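Local coordinates for possible thiol-disulfide isomerase (Cytophaga hutchinsonii, PDB 3HCZ), which is of uncharacterised function but, as a thioredoxin-like domain of the AhpC/TSA family, probably catalyses thiol-disulfide exchange, at residues Q30-T34 with L138-E142; K52-W56 with Y131-D135. All coordinates share one frame; numbering follows the deposited sequence.

Contact 1: Q30-T34 with L138-E142; sequences QAKYT and LVQYE. With SO4 (sulfate ion), chain E.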
loop_
_atom_site.group_PDB
_atom_site.type_symbol
_atom_site.label_atom_id
_atom_site.label_comp_id
_atom_site.label_asym_id
_atom_site.label_seq_id
_atom_site.Cartn_x
_atom_site.Cartn_y
_atom_site.Cartn_z
ATOM N N GLN A 30 12.461 -2.924 1.801
ATOM C CA GLN A 30 13.492 -1.937 1.590
ATOM C C GLN A 30 13.172 -1.045 0.472
ATOM O O GLN A 30 13.264 -1.444 -0.643
ATOM C CB GLN A 30 14.782 -2.573 1.146
ATOM C CG GLN A 30 15.118 -3.738 1.827
ATOM C CD GLN A 30 16.011 -3.417 2.908
ATOM O OE1 GLN A 30 15.562 -2.988 3.933
ATOM N NE2 GLN A 30 17.308 -3.592 2.698
ATOM N N ALA A 31 12.877 0.186 0.774
ATOM C CA ALA A 31 12.544 1.139 -0.282
ATOM C C ALA A 31 12.626 2.564 0.277
ATOM O O ALA A 31 12.302 2.801 1.447
ATOM C CB ALA A 31 11.072 0.866 -0.796
ATOM N N LYS A 32 13.025 3.511 -0.567
ATOM C CA LYS A 32 13.085 4.900 -0.169
ATOM C C LYS A 32 11.685 5.383 0.288
ATOM O O LYS A 32 11.562 6.139 1.288
ATOM C CB LYS A 32 13.614 5.768 -1.318
ATOM C CG LYS A 32 13.591 7.245 -0.998
ATOM C CD LYS A 32 14.229 8.043 -2.112
ATOM C CE LYS A 32 14.375 9.458 -1.663
ATOM N NZ LYS A 32 14.773 10.347 -2.781
ATOM N N TYR A 33 10.628 4.966 -0.437
ATOM C CA TYR A 33 9.238 5.269 -0.018
ATOM C C TYR A 33 8.467 3.995 -0.216
ATOM O O TYR A 33 8.709 3.294 -1.212
ATOM C CB TYR A 33 8.523 6.293 -0.904
ATOM C CG TYR A 33 9.165 7.626 -0.842
ATOM C CD1 TYR A 33 9.048 8.427 0.301
ATOM C CD2 TYR A 33 9.923 8.089 -1.912
ATOM C CE1 TYR A 33 9.718 9.704 0.359
ATOM C CE2 TYR A 33 10.575 9.344 -1.857
ATOM C CZ TYR A 33 10.447 10.135 -0.718
ATOM O OH TYR A 33 11.095 11.370 -0.676
ATOM N N THR A 34 7.582 3.693 0.731
ATOM C CA THR A 34 6.623 2.598 0.574
ATOM C C THR A 34 5.221 3.179 0.540
ATOM O O THR A 34 4.819 3.917 1.458
ATOM C CB THR A 34 6.681 1.543 1.720
ATOM O OG1 THR A 34 8.001 1.026 1.809
ATOM C CG2 THR A 34 5.639 0.359 1.478
ATOM N N LEU A 138 5.048 14.087 -3.237
ATOM C CA LEU A 138 6.498 13.776 -3.141
ATOM C C LEU A 138 7.394 14.993 -3.418
ATOM O O LEU A 138 8.424 15.177 -2.734
ATOM C CB LEU A 138 6.915 12.579 -4.004
ATOM C CG LEU A 138 6.330 11.258 -3.486
ATOM C CD1 LEU A 138 6.446 10.194 -4.516
ATOM C CD2 LEU A 138 7.031 10.855 -2.175
ATOM N N VAL A 139 7.012 15.831 -4.387
ATOM C CA VAL A 139 7.798 17.056 -4.646
ATOM C C VAL A 139 7.867 17.934 -3.413
ATOM O O VAL A 139 8.959 18.340 -3.008
ATOM C CB VAL A 139 7.310 17.885 -5.856
ATOM C CG1 VAL A 139 8.167 19.135 -5.994
ATOM C CG2 VAL A 139 7.414 17.075 -7.129
ATOM N N GLN A 140 6.719 18.215 -2.800
ATOM C CA GLN A 140 6.666 19.166 -1.684
ATOM C C GLN A 140 7.373 18.600 -0.462
ATOM O O GLN A 140 8.087 19.325 0.247
ATOM C CB GLN A 140 5.222 19.550 -1.294
ATOM C CG GLN A 140 4.271 20.064 -2.427
ATOM C CD GLN A 140 4.936 20.942 -3.497
ATOM O OE1 GLN A 140 4.809 20.662 -4.704
ATOM N NE2 GLN A 140 5.639 22.003 -3.068
ATOM N N TYR A 141 7.172 17.303 -0.230
ATOM C CA TYR A 141 7.810 16.588 0.886
ATOM C C TYR A 141 9.328 16.719 0.797
ATOM O O TYR A 141 9.988 17.120 1.776
ATOM C CB TYR A 141 7.427 15.113 0.890
ATOM C CG TYR A 141 8.138 14.355 1.981
ATOM C CD1 TYR A 141 7.773 14.521 3.318
ATOM C CD2 TYR A 141 9.194 13.486 1.685
ATOM C CE1 TYR A 141 8.434 13.833 4.338
ATOM C CE2 TYR A 141 9.867 12.781 2.702
ATOM C CZ TYR A 141 9.481 12.973 4.014
ATOM O OH TYR A 141 10.127 12.292 5.003
ATOM N N GLU A 142 9.878 16.440 -0.378
ATOM C CA GLU A 142 11.326 16.506 -0.507
ATOM C C GLU A 142 11.849 17.935 -0.345
ATOM O O GLU A 142 12.863 18.132 0.330
ATOM C CB GLU A 142 11.826 15.810 -1.767
ATOM C CG GLU A 142 11.426 14.333 -1.751
ATOM C CD GLU A 142 12.115 13.559 -2.804
ATOM O OE1 GLU A 142 12.768 14.192 -3.652
ATOM O OE2 GLU A 142 12.025 12.320 -2.795
HETATM S S SO4 E . 15.417 1.619 -3.376
HETATM O O1 SO4 E . 16.383 2.248 -4.274
HETATM O O2 SO4 E . 14.413 0.925 -4.180
HETATM O O3 SO4 E . 16.104 0.621 -2.559
HETATM O O4 SO4 E . 14.782 2.621 -2.519
#

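Contact 2: K52-W56 with Y131-D135; sequences KLYDW and YENLD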
loop_
_atom_site.group_PDB
_atom_site.type_symbol
_atom_site.label_atom_id
_atom_site.label_comp_id
_atom_site.label_asym_id
_atom_site.label_seq_id
_atom_site.Cartn_x
_atom_site.Cartn_y
_atom_site.Cartn_z
ATOM N N LYS A 52 -4.583 2.365 -11.907
ATOM C CA LYS A 52 -3.952 3.645 -12.125
ATOM C C LYS A 52 -2.730 3.854 -11.225
ATOM O O LYS A 52 -1.747 4.453 -11.647
ATOM C CB LYS A 52 -4.950 4.785 -11.941
ATOM C CG LYS A 52 -5.872 4.929 -13.157
ATOM C CD LYS A 52 -6.885 6.041 -12.956
ATOM C CE LYS A 52 -7.671 6.348 -14.224
ATOM N NZ LYS A 52 -6.836 7.071 -15.235
ATOM N N LEU A 53 -2.817 3.397 -9.975
ATOM C CA LEU A 53 -1.666 3.427 -9.072
ATOM C C LEU A 53 -0.580 2.523 -9.659
ATOM O O LEU A 53 0.607 2.831 -9.570
ATOM C CB LEU A 53 -2.046 2.944 -7.659
ATOM C CG LEU A 53 -0.886 2.998 -6.645
ATOM C CD1 LEU A 53 -0.322 4.437 -6.472
ATOM C CD2 LEU A 53 -1.288 2.387 -5.292
ATOM N N TYR A 54 -0.993 1.407 -10.256
ATOM C CA TYR A 54 -0.001 0.482 -10.846
ATOM C C TYR A 54 0.730 1.171 -11.989
ATOM O O TYR A 54 1.952 1.103 -12.056
ATOM C CB TYR A 54 -0.626 -0.843 -11.280
ATOM C CG TYR A 54 0.416 -1.901 -11.627
ATOM C CD1 TYR A 54 0.981 -2.697 -10.623
ATOM C CD2 TYR A 54 0.845 -2.070 -12.938
ATOM C CE1 TYR A 54 1.963 -3.676 -10.942
ATOM C CE2 TYR A 54 1.795 -3.029 -13.266
ATOM C CZ TYR A 54 2.351 -3.832 -12.237
ATOM O OH TYR A 54 3.286 -4.785 -12.548
ATOM N N ASP A 55 -0.014 1.861 -12.862
ATOM C CA ASP A 55 0.582 2.607 -13.951
ATOM C C ASP A 55 1.534 3.660 -13.421
ATOM O O ASP A 55 2.623 3.817 -13.955
ATOM C CB ASP A 55 -0.477 3.312 -14.788
ATOM C CG ASP A 55 -1.357 2.363 -15.547
ATOM O OD1 ASP A 55 -0.959 1.206 -15.839
ATOM O OD2 ASP A 55 -2.472 2.809 -15.883
ATOM N N TRP A 56 1.101 4.387 -12.389
ATOM C CA TRP A 56 1.950 5.395 -11.725
ATOM C C TRP A 56 3.245 4.750 -11.176
ATOM O O TRP A 56 4.329 5.296 -11.340
ATOM C CB TRP A 56 1.168 6.129 -10.618
ATOM C CG TRP A 56 2.042 7.086 -9.827
ATOM C CD1 TRP A 56 2.230 8.432 -10.063
ATOM C CD2 TRP A 56 2.867 6.763 -8.694
ATOM N NE1 TRP A 56 3.118 8.957 -9.148
ATOM C CE2 TRP A 56 3.533 7.957 -8.306
ATOM C CE3 TRP A 56 3.124 5.572 -7.980
ATOM C CZ2 TRP A 56 4.415 8.006 -7.219
ATOM C CZ3 TRP A 56 4.016 5.618 -6.898
ATOM C CH2 TRP A 56 4.656 6.832 -6.538
ATOM N N TYR A 131 -4.195 8.623 -5.162
ATOM C CA TYR A 131 -3.021 8.388 -6.035
ATOM C C TYR A 131 -2.729 9.607 -6.953
ATOM O O TYR A 131 -1.579 9.867 -7.302
ATOM C CB TYR A 131 -3.204 7.102 -6.885
ATOM C CG TYR A 131 -4.030 7.366 -8.139
ATOM C CD1 TYR A 131 -3.433 7.844 -9.304
ATOM C CD2 TYR A 131 -5.408 7.208 -8.127
ATOM C CE1 TYR A 131 -4.163 8.134 -10.408
ATOM C CE2 TYR A 131 -6.166 7.479 -9.254
ATOM C CZ TYR A 131 -5.528 7.949 -10.383
ATOM O OH TYR A 131 -6.271 8.228 -11.503
ATOM N N GLU A 132 -3.760 10.375 -7.315
ATOM C CA GLU A 132 -3.571 11.451 -8.262
ATOM C C GLU A 132 -2.830 12.622 -7.626
ATOM O O GLU A 132 -2.384 13.514 -8.337
ATOM C CB GLU A 132 -4.895 11.902 -8.916
ATOM C CG GLU A 132 -5.792 12.711 -8.045
ATOM C CD GLU A 132 -6.704 11.860 -7.159
ATOM O OE1 GLU A 132 -6.426 10.655 -6.921
ATOM O OE2 GLU A 132 -7.727 12.425 -6.693
ATOM N N ASN A 133 -2.689 12.604 -6.295
ATOM C CA ASN A 133 -1.934 13.637 -5.582
ATOM C C ASN A 133 -0.515 13.232 -5.166
ATOM O O ASN A 133 0.225 14.026 -4.596
ATOM C CB ASN A 133 -2.744 14.151 -4.382
ATOM C CG ASN A 133 -4.013 14.865 -4.813
ATOM O OD1 ASN A 133 -5.096 14.589 -4.313
ATOM N ND2 ASN A 133 -3.889 15.738 -5.792
ATOM N N LEU A 134 -0.123 12.009 -5.499
ATOM C CA LEU A 134 1.214 11.508 -5.142
ATOM C C LEU A 134 2.423 12.288 -5.687
ATOM O O LEU A 134 3.387 12.540 -4.937
ATOM C CB LEU A 134 1.355 10.040 -5.568
ATOM C CG LEU A 134 0.748 8.967 -4.695
ATOM C CD1 LEU A 134 0.855 7.683 -5.478
ATOM C CD2 LEU A 134 1.532 8.853 -3.381
ATOM N N ASP A 135 2.392 12.664 -6.974
ATOM C CA ASP A 135 3.548 13.324 -7.579
ATOM C C ASP A 135 3.782 14.617 -6.852
ATOM O O ASP A 135 4.911 14.926 -6.440
ATOM C CB ASP A 135 3.325 13.617 -9.074
ATOM C CG ASP A 135 3.656 12.436 -9.963
ATOM O OD1 ASP A 135 4.332 11.485 -9.513
ATOM O OD2 ASP A 135 3.250 12.475 -11.142
#

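Contact 1: Q30-T34 with L138-E142
Tyr33 and Lys32 both reach OE2 of Glu142. The phenol of Tyr33 donates a hydrogen bond to Glu142, with 2.5 Å between OH and OE2, a short bond that uses the anti lone pair of OE2. Ring and carboxylate lie nearly coplanar, 25° apart, and OE2 sits at the ring edge. Lys32 brings a second donor to the same atom through a salt bridge whose hydrogen bond is weak, its NZ 3.4 Å from Glu142 OE2. Its extended chain carries the ammonium that far, which suits a long, flexible residue on the exposed side. Two donors on one oxygen would probably favour the ionised form of Glu142.

The fold here is thioredoxin-like: Tyr33 begins the central strand 33-39, and the C-terminal helix 134-147 packs over that end of the sheet, where Tyr33 and Tyr141 also touch Ile125 of strand 124-127.

The apolar part is centred on the Tyr33 ring. Leu138 CD2 stands over the middle of one face, 3.7 Å from the centroid and 7° off the normal, a CH-pi contact. Tyr141 comes to the edge of the ring instead, its CE2 3.9 Å from Tyr33 CE1. A tyrosine suits this place because its ring can be buried while its hydroxyl still reaches a charged partner.

Away from the helix, the backbone N of Lys32 donates to O4 of a sulfate, at 2.8 Å, an ion probably left from crystallisation.

Contact 2: K52-W56 with Y131-D135
In this thioredoxin-like fold, helix 49-60 and the start of the C-terminal helix 134-147 lie side by side over the sheet, and Trp56 and Leu134 meet where they pack. Leu134 CD1 sits almost straight above the centre of the six-membered ring of Trp56, 3.7 Å from the centroid, a CH-pi contact that suits a branched side chain ending in methyls and a broad indole. The same methyl lies 3.6 Å from Leu53 CD1, so the two leucines and the indole close an apolar layer that continues inward, Leu53 on Val67 and Trp56 on Ile65 of strand 65-71.

Toward solvent, Lys52 lays its CB over one face of the Tyr131 ring, 3.9 Å from the centroid. Tyr131 holds its CG between the backbone N and the carbonyl carbon (chi1 83°), which turns the ring to the lysine while its CB rests near Leu53 CD1.

A phenylalanine in place of Trp56 would probably leave Asp135 without its indole donor and Leu134 CD1 over a smaller aromatic surface. That donor is Trp56 NE1, 2.8 Å from Asp135 OD1; the bond runs near the indole plane at an N-H...O angle of 160°, yet reaches the oxygen 55° out of the carboxylate plane.

Both contacts draw on helix 134-147, contact 2 at its first turn and contact 1 one turn on, and their partners, strand 33-39 and helix 49-60, follow each other in the chain. They touch: Leu138 CD1 packs 4.0 Å from Trp56 CZ2, joining the two apolar patches. Each is partly buried, with Tyr33 and Leu138 buried in contact 1, Trp56 with two leucines in contact 2, and charged groups at the margin. The chemistry differs. Contact 1 joins helix 134-147 to the start of strand 33-39 and the residue before it, and puts phenol and ammonium on one carboxylate; the larger contact 2 joins helix to helix, relies more on hydrocarbon, and gives its carboxylate an indole donor.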